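Local coordinates for protein endo-beta-1,4-mannanase (Alicyclobacillus acidocaldarius, PDB 4CD7) that catalyses the endo-hydrolysis of beta-1,4-mannosidic linkages in mannans, as a TIM-barrel glycoside hydrolase of family 113, at residues F146-E151 against E164-V169. Numbering follows the deposited sequence.
Sequences FCVGCE and ETIARV. With BMA (beta-D-mannopyranose), chain C; IFM (5-hydroxymethyl-3,4-dihydroxypiperidine), chain E.
V148 on strand 145-150 packs against T165, I166 and V169 of helix 159-172, joining the fourth barrel strand of the TIM barrel to the helix that follows it in a beta-alpha-beta unit. The axes of strand 146-150 and helix 164-169 run nearly antiparallel, at 162°, and approach to 9.8 Å, as expected where a helix returns along the outside of the barrel. No hydrogen bond crosses; the contact is apolar and buried. T165 sets its methyl CG2 4.0 Å from V148 CG2, while its OG1 is hydrogen-bonded to M161 O, one turn earlier in the helix. At I166, CG1 meets V148 CG1 at 4.0 Å, the two side chains crossing at about a right angle. V169 closes the patch with both methyls: CG2 lies 4.0 Å from V148 CG2, and CG1 3.8 Å from CD2 of F146, oblique to that ring. The chi1 of F146 (-176°, CG anti to the backbone N) lays the ring where CD2 and CE2 meet V169 CG1. Beyond the strand end, E151 lies in the sugar-binding cleft, probably the active site, its carboxylate engaging the piperidine IFM and the mannose BMA and also W103 and S201. Replacing E151 with an alanine would probably leave the piperidine nitrogen and the mannose O4 without the carboxylate oxygens that now accept from them. Each oxygen takes one ligand: OE2 accepts from IFM N at 2.7 Å, and OE1 from BMA O4 at 2.6 Å.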
loop_
_atom_site.group_PDB
_atom_site.type_symbol
_atom_site.label_atom_id
_atom_site.label_comp_id
_atom_site.label_asym_id
_atom_site.label_seq_id
_atom_site.Cartn_x
_atom_site.Cartn_y
_atom_site.Cartn_z
ATOM N N PHE A 146 4.224 9.789 -1.454
ATOM C CA PHE A 146 4.458 9.346 -0.097
ATOM C C PHE A 146 3.099 8.995 0.492
ATOM O O PHE A 146 2.156 9.766 0.358
ATOM C CB PHE A 146 5.144 10.455 0.720
ATOM C CG PHE A 146 5.500 10.033 2.115
ATOM C CD1 PHE A 146 6.622 9.265 2.357
ATOM C CD2 PHE A 146 4.698 10.371 3.188
ATOM C CE1 PHE A 146 6.948 8.858 3.657
ATOM C CE2 PHE A 146 5.010 9.966 4.468
ATOM C CZ PHE A 146 6.141 9.211 4.710
ATOM N N CYS A 147 3.020 7.834 1.132
ATOM C CA CYS A 147 1.813 7.349 1.790
ATOM C C CYS A 147 1.974 7.450 3.311
ATOM O O CYS A 147 2.802 6.777 3.894
ATOM C CB CYS A 147 1.540 5.898 1.390
ATOM S SG CYS A 147 0.002 5.246 2.097
ATOM N N VAL A 148 1.153 8.294 3.935
ATOM C CA VAL A 148 1.297 8.696 5.333
ATOM C C VAL A 148 0.658 7.713 6.318
ATOM O O VAL A 148 0.887 7.790 7.533
ATOM C CB VAL A 148 0.809 10.158 5.552
ATOM C CG1 VAL A 148 -0.704 10.259 5.389
ATOM C CG2 VAL A 148 1.264 10.690 6.912
ATOM N N GLY A 149 -0.123 6.766 5.813
ATOM C CA GLY A 149 -0.617 5.724 6.672
ATOM C C GLY A 149 -1.384 4.692 5.907
ATOM O O GLY A 149 -1.735 4.914 4.749
ATOM N N CYS A 150 -1.631 3.559 6.567
ATOM C CA CYS A 150 -2.233 2.396 5.935
ATOM C C CYS A 150 -3.145 1.631 6.900
ATOM O O CYS A 150 -2.671 1.026 7.859
ATOM C CB CYS A 150 -1.117 1.462 5.428
ATOM S SG CYS A 150 -1.706 -0.028 4.611
ATOM N N GLU A 151 -4.457 1.660 6.615
ATOM C CA GLU A 151 -5.450 0.841 7.296
ATOM C C GLU A 151 -5.559 1.110 8.797
ATOM O O GLU A 151 -5.851 0.188 9.572
ATOM C CB GLU A 151 -5.185 -0.649 7.046
ATOM C CG GLU A 151 -5.274 -1.085 5.582
ATOM C CD GLU A 151 -4.857 -2.539 5.355
ATOM O OE1 GLU A 151 -4.615 -3.311 6.328
ATOM O OE2 GLU A 151 -4.723 -2.908 4.171
ATOM N N GLU A 164 -1.825 16.917 12.379
ATOM C CA GLU A 164 -0.480 17.322 12.828
ATOM C C GLU A 164 0.579 16.505 12.101
ATOM O O GLU A 164 1.585 17.048 11.646
ATOM C CB GLU A 164 -0.304 17.153 14.342
ATOM C CG GLU A 164 -1.075 18.159 15.205
ATOM C CD GLU A 164 -1.304 17.674 16.642
ATOM O OE1 GLU A 164 -0.533 16.817 17.135
ATOM O OE2 GLU A 164 -2.265 18.145 17.280
ATOM N N THR A 165 0.328 15.206 11.980
ATOM C CA THR A 165 1.261 14.292 11.317
ATOM C C THR A 165 1.468 14.642 9.848
ATOM O O THR A 165 2.608 14.712 9.352
ATOM C CB THR A 165 0.764 12.826 11.445
ATOM O OG1 THR A 165 0.720 12.468 12.843
ATOM C CG2 THR A 165 1.652 11.883 10.706
ATOM N N ILE A 166 0.355 14.868 9.153
ATOM C CA ILE A 166 0.388 15.243 7.750
ATOM C C ILE A 166 1.107 16.566 7.533
ATOM O O ILE A 166 1.937 16.682 6.589
ATOM C CB ILE A 166 -1.026 15.239 7.138
ATOM C CG1 ILE A 166 -1.560 13.793 7.145
ATOM C CG2 ILE A 166 -0.995 15.777 5.708
ATOM C CD1 ILE A 166 -3.053 13.668 6.948
ATOM N N ALA A 167 0.798 17.556 8.371
ATOM C CA ALA A 167 1.444 18.864 8.259
ATOM C C ALA A 167 2.967 18.707 8.397
ATOM O O ALA A 167 3.744 19.372 7.706
ATOM C CB ALA A 167 0.887 19.829 9.306
ATOM N N ARG A 168 3.403 17.793 9.253
ATOM C CA ARG A 168 4.816 17.617 9.458
ATOM C C ARG A 168 5.480 16.989 8.234
ATOM O O ARG A 168 6.574 17.379 7.837
ATOM C CB ARG A 168 5.045 16.754 10.678
ATOM C CG ARG A 168 6.458 16.859 11.141
ATOM C CD ARG A 168 6.560 16.273 12.503
ATOM N NE ARG A 168 7.953 16.179 12.844
ATOM C CZ ARG A 168 8.430 15.376 13.774
ATOM N NH1 ARG A 168 7.614 14.596 14.487
ATOM N NH2 ARG A 168 9.716 15.391 14.013
ATOM N N VAL A 169 4.811 16.006 7.656
ATOM C CA VAL A 169 5.219 15.438 6.376
ATOM C C VAL A 169 5.363 16.514 5.293
ATOM O O VAL A 169 6.371 16.510 4.573
ATOM C CB VAL A 169 4.250 14.314 5.926
ATOM C CG1 VAL A 169 4.456 13.942 4.454
ATOM C CG2 VAL A 169 4.424 13.101 6.828
HETATM C C1 BMA C . -7.863 -7.139 7.864
HETATM C C2 BMA C . -6.677 -8.028 8.242
HETATM C C3 BMA C . -5.378 -7.317 7.888
HETATM C C4 BMA C . -5.406 -6.779 6.460
HETATM C C5 BMA C . -6.675 -5.994 6.157
HETATM C C6 BMA C . -6.747 -5.614 4.687
HETATM O O2 BMA C . -6.731 -9.294 7.573
HETATM O O3 BMA C . -4.225 -8.153 8.048
HETATM O O4 BMA C . -4.302 -5.884 6.322
HETATM O O5 BMA C . -7.814 -6.775 6.482
HETATM O O6 BMA C . -8.039 -5.080 4.389
HETATM O O4 IFM E . -0.452 -8.194 3.687
HETATM C C4 IFM E . -1.498 -7.333 4.127
HETATM C C3 IFM E . -0.930 -5.983 4.570
HETATM O O3 IFM E . -0.276 -6.189 5.829
HETATM C C2 IFM E . -1.986 -4.876 4.723
HETATM N N IFM E . -3.129 -5.006 3.831
HETATM C C1 IFM E . -3.609 -6.290 3.378
HETATM C C5 IFM E . -2.478 -7.214 2.981
HETATM C C6 IFM E . -3.038 -8.571 2.579
HETATM O O6 IFM E . -3.735 -9.218 3.638
#